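Local coordinates for protein GH26A (PDB 6Q75) that is a family 26 glycoside hydrolase that probably cleaves glycosidic bonds in a polysaccharide, at residues K271-R283 and W293-N307. Sequence-based numbering, arbitrary orientation.
Sequences KPIALGEVGQLPR and WSWFMVWSNWIETAN
Leu275 and Ile273 cover opposite faces of the Trp293 indole. Leu275 CD2 sits over the six-membered ring, 3.5 Å from its centroid, and Ile273 CD1 lies off-centre on the other face. On Trp295, Ala274 CB lies over the ring, 3.4 Å from the centroid of the six-membered ring. CG of Trp295 stands between its backbone N and carbonyl carbon (chi1 75°), which brings the indole back over the neighbouring strand. Its NE1 reaches Gly276 O through a water. Ser294 grips Ile273 O twice, through N and through OG at 2.7 Å. Further along, Leu281 CD2 leans over a face of the Phe296 ring and packs tightly on Val298 CG2 at 3.5 Å. Glu277 runs alongside Trp299, with carboxylate and ring planes 26° apart; Tyr252 OH holds Glu277 OE1, and OE2 hydrogen-bonds a Tris molecule, probably from the crystallisation liquor. Asn307 ties down the loop after strand 273-278. Its OD1 takes Leu281 N at 2.7 Å on an in-plane lone pair, and its ND2 gives to Gly279 O and Trp302 O. An alanine here is likely to leave Leu281 N and Gly279 O without these mates, cost Trp302 O a donor and let the loop shift. Parallel strands 273-278 and 293-299, joined through helix 284-289, form a right-handed beta-alpha-beta crossover of the family 26 (beta/alpha)8 barrel, with Glu277 at its strand's C-terminal end, where such barrels carry their active site.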
loop_
_atom_site.group_PDB
_atom_site.type_symbol
_atom_site.label_atom_id
_atom_site.label_comp_id
_atom_site.label_asym_id
_atom_site.label_seq_id
_atom_site.Cartn_x
_atom_site.Cartn_y
_atom_site.Cartn_z
ATOM N N LYS A 271 6.090 14.829 4.389
ATOM C CA LYS A 271 5.675 13.877 3.377
ATOM C C LYS A 271 4.167 13.650 3.452
ATOM O O LYS A 271 3.572 13.761 4.525
ATOM C CB LYS A 271 6.408 12.557 3.557
ATOM C CG LYS A 271 7.899 12.715 3.244
ATOM C CD LYS A 271 8.619 11.406 3.314
ATOM C CE LYS A 271 10.104 11.629 3.062
ATOM N NZ LYS A 271 10.431 11.770 1.608
ATOM N N PRO A 272 3.525 13.306 2.333
ATOM C CA PRO A 272 2.082 13.034 2.388
ATOM C C PRO A 272 1.786 11.817 3.250
ATOM O O PRO A 272 2.615 10.914 3.394
ATOM C CB PRO A 272 1.690 12.779 0.928
ATOM C CG PRO A 272 2.873 13.350 0.091
ATOM C CD PRO A 272 4.072 13.195 0.968
ATOM N N ILE A 273 0.588 11.812 3.834
ATOM C CA ILE A 273 0.097 10.635 4.536
ATOM C C ILE A 273 -1.187 10.167 3.865
ATOM O O ILE A 273 -1.859 10.923 3.151
ATOM C CB ILE A 273 -0.137 10.890 6.043
ATOM C CG1 ILE A 273 -1.227 11.935 6.249
ATOM C CG2 ILE A 273 1.143 11.274 6.753
ATOM C CD1 ILE A 273 -1.570 12.121 7.708
ATOM N N ALA A 274 -1.549 8.907 4.131
ATOM C CA ALA A 274 -2.733 8.337 3.501
ATOM C C ALA A 274 -3.298 7.235 4.378
ATOM O O ALA A 274 -2.590 6.666 5.213
ATOM C CB ALA A 274 -2.415 7.764 2.116
ATOM N N LEU A 275 -4.575 6.923 4.156
ATOM C CA LEU A 275 -5.219 5.770 4.791
ATOM C C LEU A 275 -5.059 4.585 3.855
ATOM O O LEU A 275 -5.848 4.397 2.924
ATOM C CB LEU A 275 -6.693 6.059 5.092
ATOM C CG LEU A 275 -6.939 7.137 6.143
ATOM C CD1 LEU A 275 -8.381 7.718 6.025
ATOM C CD2 LEU A 275 -6.625 6.617 7.513
ATOM N N GLY A 276 -4.033 3.767 4.108
ATOM C CA GLY A 276 -3.681 2.724 3.166
ATOM C C GLY A 276 -4.725 1.638 3.026
ATOM O O GLY A 276 -4.890 1.081 1.933
ATOM N N GLU A 277 -5.431 1.309 4.128
ATOM C CA GLU A 277 -6.589 0.431 4.112
ATOM C C GLU A 277 -7.568 0.963 5.134
ATOM O O GLU A 277 -7.156 1.409 6.203
ATOM C CB GLU A 277 -6.302 -1.017 4.524
ATOM C CG GLU A 277 -5.278 -1.745 3.662
ATOM C CD GLU A 277 -4.998 -3.149 4.152
ATOM O OE1 GLU A 277 -5.812 -3.672 4.946
ATOM O OE2 GLU A 277 -3.974 -3.730 3.699
ATOM N N VAL A 278 -8.843 0.903 4.801
ATOM C CA VAL A 278 -9.898 1.194 5.770
ATOM C C VAL A 278 -11.014 0.182 5.602
ATOM O O VAL A 278 -11.176 -0.447 4.552
ATOM C CB VAL A 278 -10.495 2.619 5.663
ATOM C CG1 VAL A 278 -9.388 3.677 5.697
ATOM C CG2 VAL A 278 -11.385 2.755 4.430
ATOM N N GLY A 279 -11.802 0.044 6.666
ATOM C CA GLY A 279 -13.019 -0.737 6.569
ATOM C C GLY A 279 -14.188 0.233 6.578
ATOM O O GLY A 279 -14.632 0.673 5.518
ATOM N N GLN A 280 -14.665 0.585 7.764
ATOM C CA GLN A 280 -15.598 1.698 7.899
ATOM C C GLN A 280 -14.980 2.973 7.335
ATOM O O GLN A 280 -13.852 3.329 7.678
ATOM C CB GLN A 280 -15.939 1.928 9.377
ATOM C CG GLN A 280 -16.616 0.758 10.047
ATOM C CD GLN A 280 -17.017 1.096 11.476
ATOM O OE1 GLN A 280 -17.116 2.280 11.832
ATOM N NE2 GLN A 280 -17.240 0.064 12.300
ATOM N N LEU A 281 -15.723 3.651 6.467
ATOM C CA LEU A 281 -15.202 4.851 5.815
ATOM C C LEU A 281 -15.025 5.987 6.824
ATOM O O LEU A 281 -15.736 6.035 7.834
ATOM C CB LEU A 281 -16.149 5.296 4.708
ATOM C CG LEU A 281 -16.063 4.466 3.430
ATOM C CD1 LEU A 281 -17.305 4.686 2.578
ATOM C CD2 LEU A 281 -14.826 4.899 2.670
ATOM N N PRO A 282 -14.115 6.929 6.559
ATOM C CA PRO A 282 -14.033 8.144 7.393
ATOM C C PRO A 282 -15.195 9.083 7.096
ATOM O O PRO A 282 -15.386 9.508 5.952
ATOM C CB PRO A 282 -12.694 8.769 6.988
ATOM C CG PRO A 282 -12.427 8.245 5.587
ATOM C CD PRO A 282 -13.046 6.858 5.531
ATOM N N ARG A 283 -15.964 9.419 8.133
ATOM C CA ARG A 283 -17.049 10.362 7.959
ATOM C C ARG A 283 -16.504 11.764 7.707
ATOM O O ARG A 283 -15.395 12.097 8.131
ATOM C CB ARG A 283 -17.937 10.394 9.200
ATOM C CG ARG A 283 -18.364 9.041 9.714
ATOM C CD ARG A 283 -19.573 9.193 10.598
ATOM N NE ARG A 283 -20.626 9.920 9.894
ATOM C CZ ARG A 283 -21.804 10.239 10.421
ATOM N NH1 ARG A 283 -22.699 10.900 9.698
ATOM N NH2 ARG A 283 -22.085 9.899 11.672
ATOM N N TRP A 293 -5.098 13.370 5.315
ATOM C CA TRP A 293 -5.192 12.085 4.625
ATOM C C TRP A 293 -5.364 12.326 3.127
ATOM O O TRP A 293 -6.280 13.031 2.705
ATOM C CB TRP A 293 -6.356 11.249 5.166
ATOM C CG TRP A 293 -6.277 10.868 6.609
ATOM C CD1 TRP A 293 -7.197 11.179 7.588
ATOM C CD2 TRP A 293 -5.288 10.036 7.247
ATOM N NE1 TRP A 293 -6.825 10.607 8.786
ATOM C CE2 TRP A 293 -5.657 9.911 8.604
ATOM C CE3 TRP A 293 -4.110 9.405 6.805
ATOM C CZ2 TRP A 293 -4.905 9.182 9.525
ATOM C CZ3 TRP A 293 -3.371 8.674 7.723
ATOM C CH2 TRP A 293 -3.768 8.569 9.066
ATOM N N SER A 294 -4.478 11.727 2.321
ATOM C CA SER A 294 -4.470 11.991 0.888
ATOM C C SER A 294 -5.339 11.042 0.099
ATOM O O SER A 294 -5.791 11.411 -0.985
ATOM C CB SER A 294 -3.045 11.896 0.329
ATOM O OG SER A 294 -2.175 12.688 1.101
ATOM N N TRP A 295 -5.531 9.818 0.582
ATOM C CA TRP A 295 -6.480 8.894 -0.018
ATOM C C TRP A 295 -6.925 7.931 1.066
ATOM O O TRP A 295 -6.345 7.874 2.154
ATOM C CB TRP A 295 -5.910 8.146 -1.258
ATOM C CG TRP A 295 -4.923 7.044 -0.985
ATOM C CD1 TRP A 295 -5.197 5.738 -0.608
ATOM C CD2 TRP A 295 -3.493 7.132 -1.120
ATOM N NE1 TRP A 295 -4.003 5.027 -0.490
ATOM C CE2 TRP A 295 -2.955 5.866 -0.788
ATOM C CE3 TRP A 295 -2.616 8.166 -1.476
ATOM C CZ2 TRP A 295 -1.567 5.601 -0.811
ATOM C CZ3 TRP A 295 -1.227 7.906 -1.475
ATOM C CH2 TRP A 295 -0.729 6.626 -1.157
ATOM N N PHE A 296 -8.010 7.221 0.782
ATOM C CA PHE A 296 -8.398 6.058 1.560
ATOM C C PHE A 296 -8.587 4.916 0.582
ATOM O O PHE A 296 -8.889 5.154 -0.587
ATOM C CB PHE A 296 -9.689 6.318 2.373
ATOM C CG PHE A 296 -10.904 6.590 1.533
ATOM C CD1 PHE A 296 -11.597 5.556 0.895
ATOM C CD2 PHE A 296 -11.421 7.877 1.447
ATOM C CE1 PHE A 296 -12.761 5.815 0.151
ATOM C CE2 PHE A 296 -12.570 8.141 0.698
ATOM C CZ PHE A 296 -13.248 7.109 0.057
ATOM N N MET A 297 -8.417 3.670 1.057
ATOM C CA MET A 297 -8.646 2.504 0.207
ATOM C C MET A 297 -9.462 1.485 0.989
ATOM O O MET A 297 -8.943 0.863 1.918
ATOM C CB MET A 297 -7.315 1.880 -0.262
ATOM C CG MET A 297 -7.580 0.831 -1.323
ATOM S SD MET A 297 -6.149 -0.154 -1.813
ATOM C CE MET A 297 -5.764 -0.995 -0.272
ATOM N N VAL A 298 -10.739 1.323 0.630
ATOM C CA VAL A 298 -11.584 0.349 1.309
ATOM C C VAL A 298 -11.174 -1.067 0.931
ATOM O O VAL A 298 -10.822 -1.351 -0.226
ATOM C CB VAL A 298 -13.061 0.612 0.984
ATOM C CG1 VAL A 298 -13.941 -0.435 1.639
ATOM C CG2 VAL A 298 -13.433 1.970 1.476
ATOM N N TRP A 299 -11.187 -1.959 1.915
ATOM C CA TRP A 299 -10.712 -3.328 1.717
ATOM C C TRP A 299 -11.823 -4.182 1.120
ATOM O O TRP A 299 -12.723 -4.613 1.831
ATOM C CB TRP A 299 -10.245 -3.925 3.036
ATOM C CG TRP A 299 -9.569 -5.260 2.807
ATOM C CD1 TRP A 299 -10.113 -6.497 2.976
ATOM C CD2 TRP A 299 -8.248 -5.465 2.285
ATOM N NE1 TRP A 299 -9.188 -7.469 2.645
ATOM C CE2 TRP A 299 -8.039 -6.857 2.210
ATOM C CE3 TRP A 299 -7.207 -4.604 1.910
ATOM C CZ2 TRP A 299 -6.831 -7.415 1.748
ATOM C CZ3 TRP A 299 -6.019 -5.155 1.461
ATOM C CH2 TRP A 299 -5.842 -6.549 1.381
ATOM N N SER A 300 -11.742 -4.466 -0.178
ATOM C CA SER A 300 -12.682 -5.391 -0.821
ATOM C C SER A 300 -14.126 -5.268 -0.358
ATOM O O SER A 300 -14.727 -4.205 -0.519
ATOM C CB SER A 300 -12.186 -6.817 -0.640
ATOM O OG SER A 300 -10.914 -6.915 -1.319
ATOM N N ASN A 301 -14.721 -6.347 0.171
ATOM C CA ASN A 301 -16.164 -6.265 0.418
ATOM C C ASN A 301 -16.505 -5.526 1.697
ATOM O O ASN A 301 -17.693 -5.463 2.046
ATOM C CB ASN A 301 -16.832 -7.655 0.443
ATOM C CG ASN A 301 -18.353 -7.577 0.168
ATOM O OD1 ASN A 301 -18.790 -6.829 -0.706
ATOM N ND2 ASN A 301 -19.151 -8.338 0.926
ATOM N N TRP A 302 -15.528 -4.943 2.399
ATOM C CA TRP A 302 -15.887 -4.034 3.486
ATOM C C TRP A 302 -16.661 -2.835 2.954
ATOM O O TRP A 302 -17.367 -2.168 3.722
ATOM C CB TRP A 302 -14.637 -3.595 4.248
ATOM C CG TRP A 302 -14.198 -4.510 5.371
ATOM C CD1 TRP A 302 -14.127 -4.194 6.696
ATOM C CD2 TRP A 302 -13.769 -5.885 5.270
ATOM N NE1 TRP A 302 -13.687 -5.270 7.428
ATOM C CE2 TRP A 302 -13.457 -6.324 6.577
ATOM C CE3 TRP A 302 -13.631 -6.783 4.209
ATOM C CZ2 TRP A 302 -13.006 -7.620 6.845
ATOM C CZ3 TRP A 302 -13.182 -8.065 4.473
ATOM C CH2 TRP A 302 -12.878 -8.472 5.783
ATOM N N ILE A 303 -16.596 -2.584 1.644
ATOM C CA ILE A 303 -17.398 -1.527 1.043
ATOM C C ILE A 303 -18.884 -1.781 1.285
ATOM O O ILE A 303 -19.677 -0.843 1.326
ATOM C CB ILE A 303 -17.067 -1.383 -0.461
ATOM C CG1 ILE A 303 -17.663 -0.092 -1.044
ATOM C CG2 ILE A 303 -17.565 -2.589 -1.249
ATOM C CD1 ILE A 303 -17.123 1.216 -0.395
ATOM N N GLU A 304 -19.274 -3.041 1.474
ATOM C CA GLU A 304 -20.647 -3.440 1.768
ATOM C C GLU A 304 -20.843 -3.862 3.215
ATOM O O GLU A 304 -21.840 -3.480 3.839
ATOM C CB GLU A 304 -21.041 -4.591 0.827
ATOM C CG GLU A 304 -22.202 -5.477 1.257
ATOM C CD GLU A 304 -22.500 -6.550 0.205
ATOM O OE1 GLU A 304 -22.917 -6.177 -0.919
ATOM O OE2 GLU A 304 -22.329 -7.759 0.493
ATOM N N THR A 305 -19.893 -4.600 3.797
ATOM C CA THR A 305 -20.135 -5.148 5.128
ATOM C C THR A 305 -19.834 -4.162 6.250
ATOM O O THR A 305 -20.338 -4.342 7.364
ATOM C CB THR A 305 -19.314 -6.424 5.331
ATOM O OG1 THR A 305 -17.932 -6.091 5.283
ATOM C CG2 THR A 305 -19.613 -7.434 4.234
ATOM N N ALA A 306 -19.021 -3.137 5.999
ATOM C CA ALA A 306 -18.632 -2.192 7.034
ATOM C C ALA A 306 -19.185 -0.800 6.785
ATOM O O ALA A 306 -18.820 0.136 7.505
ATOM C CB ALA A 306 -17.102 -2.109 7.142
ATOM N N ASN A 307 -20.026 -0.637 5.768
ATOM C CA ASN A 307 -20.527 0.673 5.378
ATOM C C ASN A 307 -21.935 0.500 4.844
ATOM O O ASN A 307 -22.152 -0.306 3.937
ATOM C CB ASN A 307 -19.642 1.288 4.277
ATOM C CG ASN A 307 -18.236 1.563 4.739
ATOM O OD1 ASN A 307 -17.950 2.572 5.440
ATOM N ND2 ASN A 307 -17.335 0.676 4.369
HETATM O O HOH W 1 -0.704 14.436 3.511
HETATM O O HOH W 2 -3.807 2.054 -0.387
#